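Local coordinates for Pex protein (Anabaena sp. PCC 7120, PDB 2DQL) that is associated with the cyanobacterial circadian clock and, as a PadR-like family member, probably binds DNA through a winged-helix domain, at residues Ile24-Tyr29 and Gln43-Glu48; Gln33-Gly38 and Tyr75-Glu80; Asn69-Gly74 and Pro93-Gln98. One frame throughout, in Å; residues are numbered along the deposited sequence.

Contact 1: Ile24-Tyr29 and Gln43-Glu48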
# COMPACT_ATOMS: atom_id res chain seq x y z
N ILE A 24 2.36 -3.15 -14.00
CA ILE A 24 2.97 -3.22 -15.32
C ILE A 24 3.22 -4.68 -15.69
O ILE A 24 2.93 -5.11 -16.81
CB ILE A 24 4.30 -2.44 -15.35
CG1 ILE A 24 4.03 -0.94 -15.29
CG2 ILE A 24 5.10 -2.81 -16.60
CD1 ILE A 24 5.29 -0.09 -15.08
N CYS A 25 3.76 -5.46 -14.75
CA CYS A 25 4.04 -6.86 -15.01
C CYS A 25 2.75 -7.67 -15.17
O CYS A 25 2.66 -8.54 -16.03
CB CYS A 25 4.89 -7.44 -13.87
SG CYS A 25 6.49 -6.63 -13.72
N TYR A 26 1.75 -7.36 -14.34
CA TYR A 26 0.46 -8.05 -14.43
C TYR A 26 -0.18 -7.78 -15.80
O TYR A 26 -0.67 -8.69 -16.46
CB TYR A 26 -0.48 -7.57 -13.32
CG TYR A 26 -1.94 -7.84 -13.62
CD1 TYR A 26 -2.42 -9.15 -13.71
CD2 TYR A 26 -2.82 -6.80 -13.90
CE1 TYR A 26 -3.75 -9.41 -14.07
CE2 TYR A 26 -4.14 -7.04 -14.26
CZ TYR A 26 -4.59 -8.34 -14.35
OH TYR A 26 -5.89 -8.58 -14.74
N ILE A 27 -0.17 -6.52 -16.21
CA ILE A 27 -0.77 -6.17 -17.49
C ILE A 27 -0.09 -6.92 -18.64
O ILE A 27 -0.77 -7.45 -19.52
CB ILE A 27 -0.73 -4.64 -17.72
CG1 ILE A 27 -1.70 -3.98 -16.74
CG2 ILE A 27 -1.13 -4.30 -19.17
CD1 ILE A 27 -1.55 -2.48 -16.61
N LEU A 28 1.24 -6.98 -18.64
CA LEU A 28 1.94 -7.69 -19.71
C LEU A 28 1.62 -9.18 -19.66
O LEU A 28 1.50 -9.83 -20.69
CB LEU A 28 3.45 -7.47 -19.60
CG LEU A 28 3.90 -6.07 -20.00
CD1 LEU A 28 5.38 -5.89 -19.71
CD2 LEU A 28 3.61 -5.85 -21.48
N TYR A 29 1.48 -9.72 -18.45
CA TYR A 29 1.12 -11.12 -18.27
C TYR A 29 -0.20 -11.41 -19.00
O TYR A 29 -0.34 -12.41 -19.72
CB TYR A 29 0.96 -11.43 -16.78
CG TYR A 29 0.21 -12.71 -16.48
CD1 TYR A 29 0.80 -13.96 -16.68
CD2 TYR A 29 -1.10 -12.67 -16.01
CE1 TYR A 29 0.10 -15.13 -16.42
CE2 TYR A 29 -1.81 -13.84 -15.75
CZ TYR A 29 -1.20 -15.07 -15.96
OH TYR A 29 -1.90 -16.22 -15.70
N GLN A 43 -11.11 -5.91 -13.98
CA GLN A 43 -12.03 -6.95 -13.56
C GLN A 43 -11.39 -8.34 -13.49
O GLN A 43 -11.61 -9.09 -12.54
CB GLN A 43 -13.25 -7.00 -14.49
CG GLN A 43 -14.36 -7.90 -13.99
CD GLN A 43 -14.82 -7.53 -12.59
OE1 GLN A 43 -15.22 -6.39 -12.33
NE2 GLN A 43 -14.76 -8.49 -11.67
N GLN A 44 -10.58 -8.66 -14.49
CA GLN A 44 -9.91 -9.96 -14.54
C GLN A 44 -9.01 -10.20 -13.34
O GLN A 44 -8.87 -11.32 -12.87
CB GLN A 44 -9.10 -10.08 -15.83
CG GLN A 44 -8.58 -11.49 -16.10
CD GLN A 44 -7.89 -11.61 -17.45
OE1 GLN A 44 -8.41 -11.15 -18.46
NE2 GLN A 44 -6.73 -12.25 -17.46
N LEU A 45 -8.38 -9.13 -12.85
CA LEU A 45 -7.48 -9.26 -11.70
C LEU A 45 -8.26 -9.71 -10.47
O LEU A 45 -7.86 -10.65 -9.79
CB LEU A 45 -6.79 -7.93 -11.41
CG LEU A 45 -5.89 -7.92 -10.17
CD1 LEU A 45 -4.75 -8.92 -10.34
CD2 LEU A 45 -5.34 -6.52 -9.95
N GLU A 46 -9.38 -9.04 -10.21
CA GLU A 46 -10.22 -9.35 -9.06
C GLU A 46 -10.80 -10.76 -9.16
O GLU A 46 -10.91 -11.47 -8.15
CB GLU A 46 -11.37 -8.34 -8.94
CG GLU A 46 -12.17 -8.46 -7.64
CD GLU A 46 -13.31 -7.47 -7.56
OE1 GLU A 46 -13.10 -6.28 -7.88
OE2 GLU A 46 -14.42 -7.87 -7.16
N THR A 47 -11.18 -11.17 -10.37
CA THR A 47 -11.75 -12.50 -10.57
C THR A 47 -10.72 -13.61 -10.36
O THR A 47 -11.03 -14.63 -9.74
CB THR A 47 -12.35 -12.63 -11.99
OG1 THR A 47 -13.38 -11.65 -12.16
CG2 THR A 47 -12.95 -14.02 -12.19
N GLU A 48 -9.51 -13.41 -10.86
CA GLU A 48 -8.46 -14.41 -10.72
C GLU A 48 -7.79 -14.39 -9.35
O GLU A 48 -7.36 -15.43 -8.85
CB GLU A 48 -7.39 -14.23 -11.80
CG GLU A 48 -7.79 -14.69 -13.18
CD GLU A 48 -6.68 -14.51 -14.20
OE1 GLU A 48 -5.54 -14.94 -13.93
OE2 GLU A 48 -6.96 -13.93 -15.28

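Contact 2: Gln33-Gly38 and Tyr75-Glu80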
# COMPACT_ATOMS: atom_id res chain seq x y z
N GLN A 33 -1.42 -13.16 -23.33
CA GLN A 33 -2.45 -14.16 -23.57
C GLN A 33 -3.38 -13.74 -24.70
O GLN A 33 -4.10 -14.56 -25.27
CB GLN A 33 -3.28 -14.37 -22.30
CG GLN A 33 -2.50 -14.87 -21.11
CD GLN A 33 -3.37 -14.96 -19.87
OE1 GLN A 33 -4.53 -15.37 -19.95
NE2 GLN A 33 -2.82 -14.60 -18.72
N GLY A 34 -3.35 -12.45 -25.01
CA GLY A 34 -4.20 -11.92 -26.06
C GLY A 34 -4.60 -10.50 -25.73
O GLY A 34 -4.51 -10.08 -24.57
N GLU A 35 -5.03 -9.76 -26.74
CA GLU A 35 -5.43 -8.37 -26.56
C GLU A 35 -6.45 -8.19 -25.46
O GLU A 35 -7.31 -9.04 -25.24
CB GLU A 35 -5.98 -7.79 -27.87
CG GLU A 35 -7.22 -8.51 -28.39
CD GLU A 35 -7.88 -7.77 -29.54
OE1 GLU A 35 -7.18 -6.99 -30.22
OE2 GLU A 35 -9.09 -7.98 -29.77
N SER A 36 -6.36 -7.06 -24.77
CA SER A 36 -7.29 -6.78 -23.69
C SER A 36 -7.58 -5.30 -23.66
O SER A 36 -7.11 -4.54 -24.52
CB SER A 36 -6.71 -7.24 -22.35
OG SER A 36 -7.71 -7.21 -21.34
N TYR A 37 -8.33 -4.87 -22.66
CA TYR A 37 -8.69 -3.47 -22.52
C TYR A 37 -8.77 -3.11 -21.04
O TYR A 37 -8.87 -3.98 -20.19
CB TYR A 37 -10.03 -3.20 -23.24
CG TYR A 37 -11.18 -4.11 -22.87
CD1 TYR A 37 -12.22 -3.66 -22.06
CD2 TYR A 37 -11.24 -5.42 -23.35
CE1 TYR A 37 -13.31 -4.48 -21.75
CE2 TYR A 37 -12.32 -6.25 -23.04
CZ TYR A 37 -13.35 -5.77 -22.25
OH TYR A 37 -14.43 -6.59 -21.96
N GLY A 38 -8.72 -1.81 -20.76
CA GLY A 38 -8.73 -1.32 -19.39
C GLY A 38 -9.70 -1.95 -18.40
O GLY A 38 -9.29 -2.50 -17.37
N TYR A 75 -5.29 0.48 -30.13
CA TYR A 75 -6.09 0.75 -31.31
C TYR A 75 -7.57 0.71 -30.93
O TYR A 75 -7.93 0.17 -29.89
CB TYR A 75 -5.79 -0.28 -32.41
CG TYR A 75 -6.48 -1.61 -32.26
CD1 TYR A 75 -7.74 -1.84 -32.82
CD2 TYR A 75 -5.88 -2.65 -31.55
CE1 TYR A 75 -8.38 -3.06 -32.68
CE2 TYR A 75 -6.52 -3.88 -31.40
CZ TYR A 75 -7.76 -4.08 -31.97
OH TYR A 75 -8.41 -5.29 -31.83
N TRP A 76 -8.41 1.32 -31.76
CA TRP A 76 -9.84 1.35 -31.50
C TRP A 76 -10.58 0.20 -32.15
O TRP A 76 -10.40 -0.08 -33.33
CB TRP A 76 -10.45 2.67 -32.00
CG TRP A 76 -10.06 3.84 -31.19
CD1 TRP A 76 -9.15 4.81 -31.52
CD2 TRP A 76 -10.55 4.18 -29.89
NE1 TRP A 76 -9.05 5.73 -30.51
CE2 TRP A 76 -9.90 5.37 -29.50
CE3 TRP A 76 -11.48 3.60 -29.02
CZ2 TRP A 76 -10.15 5.99 -28.26
CZ3 TRP A 76 -11.73 4.21 -27.80
CH2 TRP A 76 -11.06 5.39 -27.43
N LYS A 77 -11.44 -0.45 -31.37
CA LYS A 77 -12.20 -1.58 -31.88
C LYS A 77 -13.70 -1.31 -31.79
O LYS A 77 -14.20 -0.86 -30.76
CB LYS A 77 -11.86 -2.84 -31.08
CG LYS A 77 -12.54 -4.10 -31.56
CD LYS A 77 -12.10 -5.30 -30.75
CE LYS A 77 -12.70 -6.59 -31.30
NZ LYS A 77 -12.30 -7.77 -30.48
N LYS A 78 -14.41 -1.57 -32.88
CA LYS A 78 -15.85 -1.37 -32.90
C LYS A 78 -16.51 -2.68 -32.47
O LYS A 78 -16.22 -3.74 -33.02
CB LYS A 78 -16.33 -0.98 -34.30
CG LYS A 78 -17.83 -0.70 -34.38
CD LYS A 78 -18.25 0.39 -33.39
CE LYS A 78 -19.73 0.71 -33.49
NZ LYS A 78 -20.09 1.30 -34.81
N LEU A 79 -17.38 -2.60 -31.47
CA LEU A 79 -18.08 -3.78 -30.97
C LEU A 79 -19.47 -3.85 -31.60
O LEU A 79 -20.13 -2.83 -31.78
CB LEU A 79 -18.22 -3.72 -29.45
CG LEU A 79 -16.94 -3.54 -28.64
CD1 LEU A 79 -17.28 -3.52 -27.16
CD2 LEU A 79 -15.96 -4.66 -28.95
N GLU A 80 -19.90 -5.06 -31.94
CA GLU A 80 -21.21 -5.24 -32.54
C GLU A 80 -22.30 -5.02 -31.49
O GLU A 80 -22.24 -5.59 -30.40
CB GLU A 80 -21.34 -6.65 -33.13
CG GLU A 80 -22.58 -6.84 -33.98
CD GLU A 80 -22.67 -8.22 -34.59
OE1 GLU A 80 -23.59 -8.45 -35.40
OE2 GLU A 80 -21.81 -9.07 -34.25

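Contact 3: Asn69-Gly74 and Pro93-Gln98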
# COMPACT_ATOMS: atom_id res chain seq x y z
N ASN A 69 7.14 3.50 -23.61
CA ASN A 69 8.26 2.63 -23.93
C ASN A 69 8.03 1.76 -25.17
O ASN A 69 8.87 0.93 -25.52
CB ASN A 69 8.60 1.76 -22.72
CG ASN A 69 9.35 2.53 -21.65
OD1 ASN A 69 10.56 2.74 -21.76
ND2 ASN A 69 8.64 2.99 -20.62
N ARG A 70 6.90 1.97 -25.83
CA ARG A 70 6.55 1.22 -27.03
C ARG A 70 6.44 -0.27 -26.77
O ARG A 70 6.67 -1.09 -27.66
CB ARG A 70 7.61 1.45 -28.12
CG ARG A 70 8.07 2.89 -28.28
CD ARG A 70 6.94 3.81 -28.72
NE ARG A 70 7.42 5.17 -28.95
CZ ARG A 70 6.64 6.19 -29.30
NH1 ARG A 70 5.34 6.01 -29.47
NH2 ARG A 70 7.17 7.40 -29.49
N ALA A 71 6.07 -0.64 -25.54
CA ALA A 71 5.94 -2.04 -25.16
C ALA A 71 4.59 -2.61 -25.57
O ALA A 71 4.42 -3.82 -25.67
CB ALA A 71 6.14 -2.20 -23.66
N ILE A 72 3.63 -1.72 -25.79
CA ILE A 72 2.30 -2.13 -26.21
C ILE A 72 1.78 -1.17 -27.27
O ILE A 72 2.26 -0.03 -27.39
CB ILE A 72 1.27 -2.17 -25.03
CG1 ILE A 72 1.03 -0.76 -24.47
CG2 ILE A 72 1.76 -3.12 -23.93
CD1 ILE A 72 -0.09 -0.69 -23.43
N THR A 73 0.82 -1.64 -28.06
CA THR A 73 0.21 -0.81 -29.08
C THR A 73 -1.28 -0.73 -28.75
O THR A 73 -1.86 -1.69 -28.25
CB THR A 73 0.35 -1.42 -30.50
OG1 THR A 73 -0.25 -2.72 -30.52
CG2 THR A 73 1.81 -1.54 -30.90
N GLY A 74 -1.88 0.42 -29.02
CA GLY A 74 -3.29 0.56 -28.76
C GLY A 74 -4.02 0.87 -30.05
O GLY A 74 -3.43 1.43 -30.97
N PRO A 93 5.14 -6.55 -30.92
CA PRO A 93 5.85 -7.74 -31.41
C PRO A 93 7.27 -7.93 -30.89
O PRO A 93 7.62 -9.01 -30.41
CB PRO A 93 5.79 -7.56 -32.92
CG PRO A 93 4.48 -6.89 -33.12
CD PRO A 93 4.47 -5.85 -32.03
N GLU A 94 8.09 -6.90 -30.97
CA GLU A 94 9.48 -7.01 -30.52
C GLU A 94 9.67 -7.03 -29.01
O GLU A 94 10.78 -7.27 -28.53
CB GLU A 94 10.33 -5.91 -31.15
CG GLU A 94 10.67 -6.19 -32.60
CD GLU A 94 11.34 -7.54 -32.77
OE1 GLU A 94 12.48 -7.70 -32.27
OE2 GLU A 94 10.74 -8.44 -33.39
N TRP A 95 8.60 -6.77 -28.26
CA TRP A 95 8.68 -6.78 -26.80
C TRP A 95 8.28 -8.13 -26.22
O TRP A 95 8.17 -8.29 -25.01
CB TRP A 95 7.77 -5.71 -26.20
CG TRP A 95 8.47 -4.41 -25.96
CD1 TRP A 95 8.84 -3.49 -26.89
CD2 TRP A 95 8.90 -3.89 -24.69
NE1 TRP A 95 9.47 -2.43 -26.29
CE2 TRP A 95 9.52 -2.65 -24.94
CE3 TRP A 95 8.82 -4.36 -23.37
CZ2 TRP A 95 10.06 -1.86 -23.91
CZ3 TRP A 95 9.35 -3.57 -22.35
CH2 TRP A 95 9.97 -2.34 -22.63
N GLN A 96 8.06 -9.11 -27.09
CA GLN A 96 7.66 -10.44 -26.67
C GLN A 96 8.52 -11.00 -25.54
O GLN A 96 8.01 -11.33 -24.46
CB GLN A 96 7.71 -11.40 -27.86
CG GLN A 96 6.91 -12.68 -27.69
CD GLN A 96 5.54 -12.59 -28.34
OE1 GLN A 96 4.68 -11.83 -27.90
NE2 GLN A 96 5.34 -13.37 -29.40
N HIS A 97 9.82 -11.11 -25.78
CA HIS A 97 10.74 -11.66 -24.79
C HIS A 97 10.78 -10.87 -23.48
O HIS A 97 10.71 -11.46 -22.40
CB HIS A 97 12.16 -11.76 -25.37
CG HIS A 97 13.13 -12.43 -24.45
ND1 HIS A 97 13.06 -13.77 -24.13
CD2 HIS A 97 14.20 -11.94 -23.77
CE1 HIS A 97 14.03 -14.08 -23.29
NE2 HIS A 97 14.73 -12.99 -23.05
N GLN A 98 10.90 -9.55 -23.58
CA GLN A 98 10.95 -8.72 -22.38
C GLN A 98 9.64 -8.80 -21.59
O GLN A 98 9.65 -8.86 -20.36
CB GLN A 98 11.23 -7.26 -22.73
CG GLN A 98 11.22 -6.34 -21.52
CD GLN A 98 12.37 -6.61 -20.57
OE1 GLN A 98 13.51 -6.22 -20.82
NE2 GLN A 98 12.07 -7.29 -19.47

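Contact 1: Ile24-Tyr29 and Gln43-Glu48
Tyr26 and Leu45 mark the nearest backbone approach of two helical segments that cross almost perpendicularly, at 91°, with their axes 11.7 Å apart. Such a wide gap must be bridged by side chains, and the phenol of Tyr26 does most of it. Its CG stands anti to the backbone N (chi1 160°), which sends the ring straight across to helix 38-48. There Leu45 covers one ring face: CD1 lies 4.0 Å from the centroid of the Tyr26 ring, displaced toward the rim, in a CH-pi contact. Leu45 CB, meanwhile, sits 3.7 Å from Tyr26 CZ. The hydroxyl reaches the helix backbone, but although Tyr26 OH is 3.2 Å from Leu45 N, the angle is too poor for a bond; the hydroxyl is hydrogen-bonded instead to the carbonyl O of Leu41, one turn earlier.

The arrangement is consistent with a winged helix-turn-helix domain, as expected of the PadR-like family, in which helices 20-31, 38-48 and 56-68 would form the three-helix core. Ile24 and Ile27 pack on helix 56-68, while Trp106 of helix 96-112 meets the rings of both tyrosines and touches Leu45. Ile6 of the second subunit packs on Ile24 and Cys25.

Beside the Tyr26-Leu45 pair, Gln44 CB rests 3.7 Å from Tyr26 OH, and the extended Gln44 side chain turns its amide along its own helix, where NE2 donates to Glu48 OE2 at 2.8 Å, with the acceptor tilted from the amide plane. The other carboxylate oxygen, Glu48 OE1, lies near the plane of the Tyr29 ring, 4.2 Å from Tyr29 OH.

Contact 2: Gln33-Gly38 and Tyr75-Glu80
Glu35 presents its carboxylate to Tyr75 and Lys77, crossing each side chain at about a right angle. Tyr75 OH donates to Glu35 OE1 over a short 2.6 Å, meeting the syn lone pair of that oxygen, on the side of OE2. OE1 lies at the edge of the phenol ring and in its plane, while the carboxylate is turned by 30° against that plane. Two residues further along the strand, the fully extended Lys77 brings NZ to 3.3 Å from Glu35 OE2, a salt bridge with a weak hydrogen bond. The wing-like hairpin of strands 72-77 and 86-91 is thereby tied to the linker between helices 20-31 and 38-48; in that linker, Ser36 also makes a backbone hydrogen bond with Tyr89. Glu35 reaches the hairpin with CG between the backbone N and the carbonyl carbon (chi1 61°) and the rest of its chain extended. Replacing Glu35 by an alanine is likely to leave the Tyr75 hydroxyl without this acceptor and the Lys77 ammonium without this counter-charge. OE1 also accepts from Gln90 NE2, and Met88 touches all three side chains.

Contact 3: Asn69-Gly74 and Pro93-Gln98
Ala71 meets Trp95 where the chain, having left strand 86-91, prepares to enter helix 96-112. Pro93 begins a 3-10 turn spanning 93-95, which leads into the helix beside residues 69-71. Trp95, at the N-cap position of the helix, carries nearly all of the contact. Its chi1 of -93°, away from the usual staggered values, lays the indole over the loop, so that Ala71 CB sits over one ring face. That CB lies 3.4 Å from the centroid of the Trp95 six-membered ring and 14° off the normal, a close CH-pi contact. Along the indole, Arg70 O approaches Trp95 CD1 to 3.3 Å, and Asn69 O approaches Trp95 CZ2 to 3.4 Å, both obliquely. These carbonyls are presented where helix 56-68 ends in a Schellman motif at Arg70; Arg70 O also accepts from Ser92 OG, and Ala71 shares a backbone hydrogen bond with Ser92. Further on, Gln98 turns to the second subunit, where its NE2 bonds to Tyr7 OH. With the Ala71 methyl set so closely over the indole of Trp95, this part of the contact is likely to owe its cohesion mainly to dispersion and close complementarity of shape.

How the contacts relate
From the N terminus, residues 24-29 of helix 20-31 open contact 1, which closes over the interhelical linker when 43-48 of helix 38-48 returns to them. Before it closes, 33-38 has already opened contact 2, which waits for 75-80 at the far part of strand 72-77; contacts 1 and 2 therefore cross. Contact 3 opens at 69-74, ahead of the closure of contact 2, and ends at 93-98 once the hairpin is complete, so contacts 2 and 3 cross as well, sharing a strand. Contacts 1 and 3 are in series but touch through Leu28 CD2 and Ile72 CG2, 4.1 Å apart. Together the three contacts join the helical core, the hairpin and the start of helix 96-112.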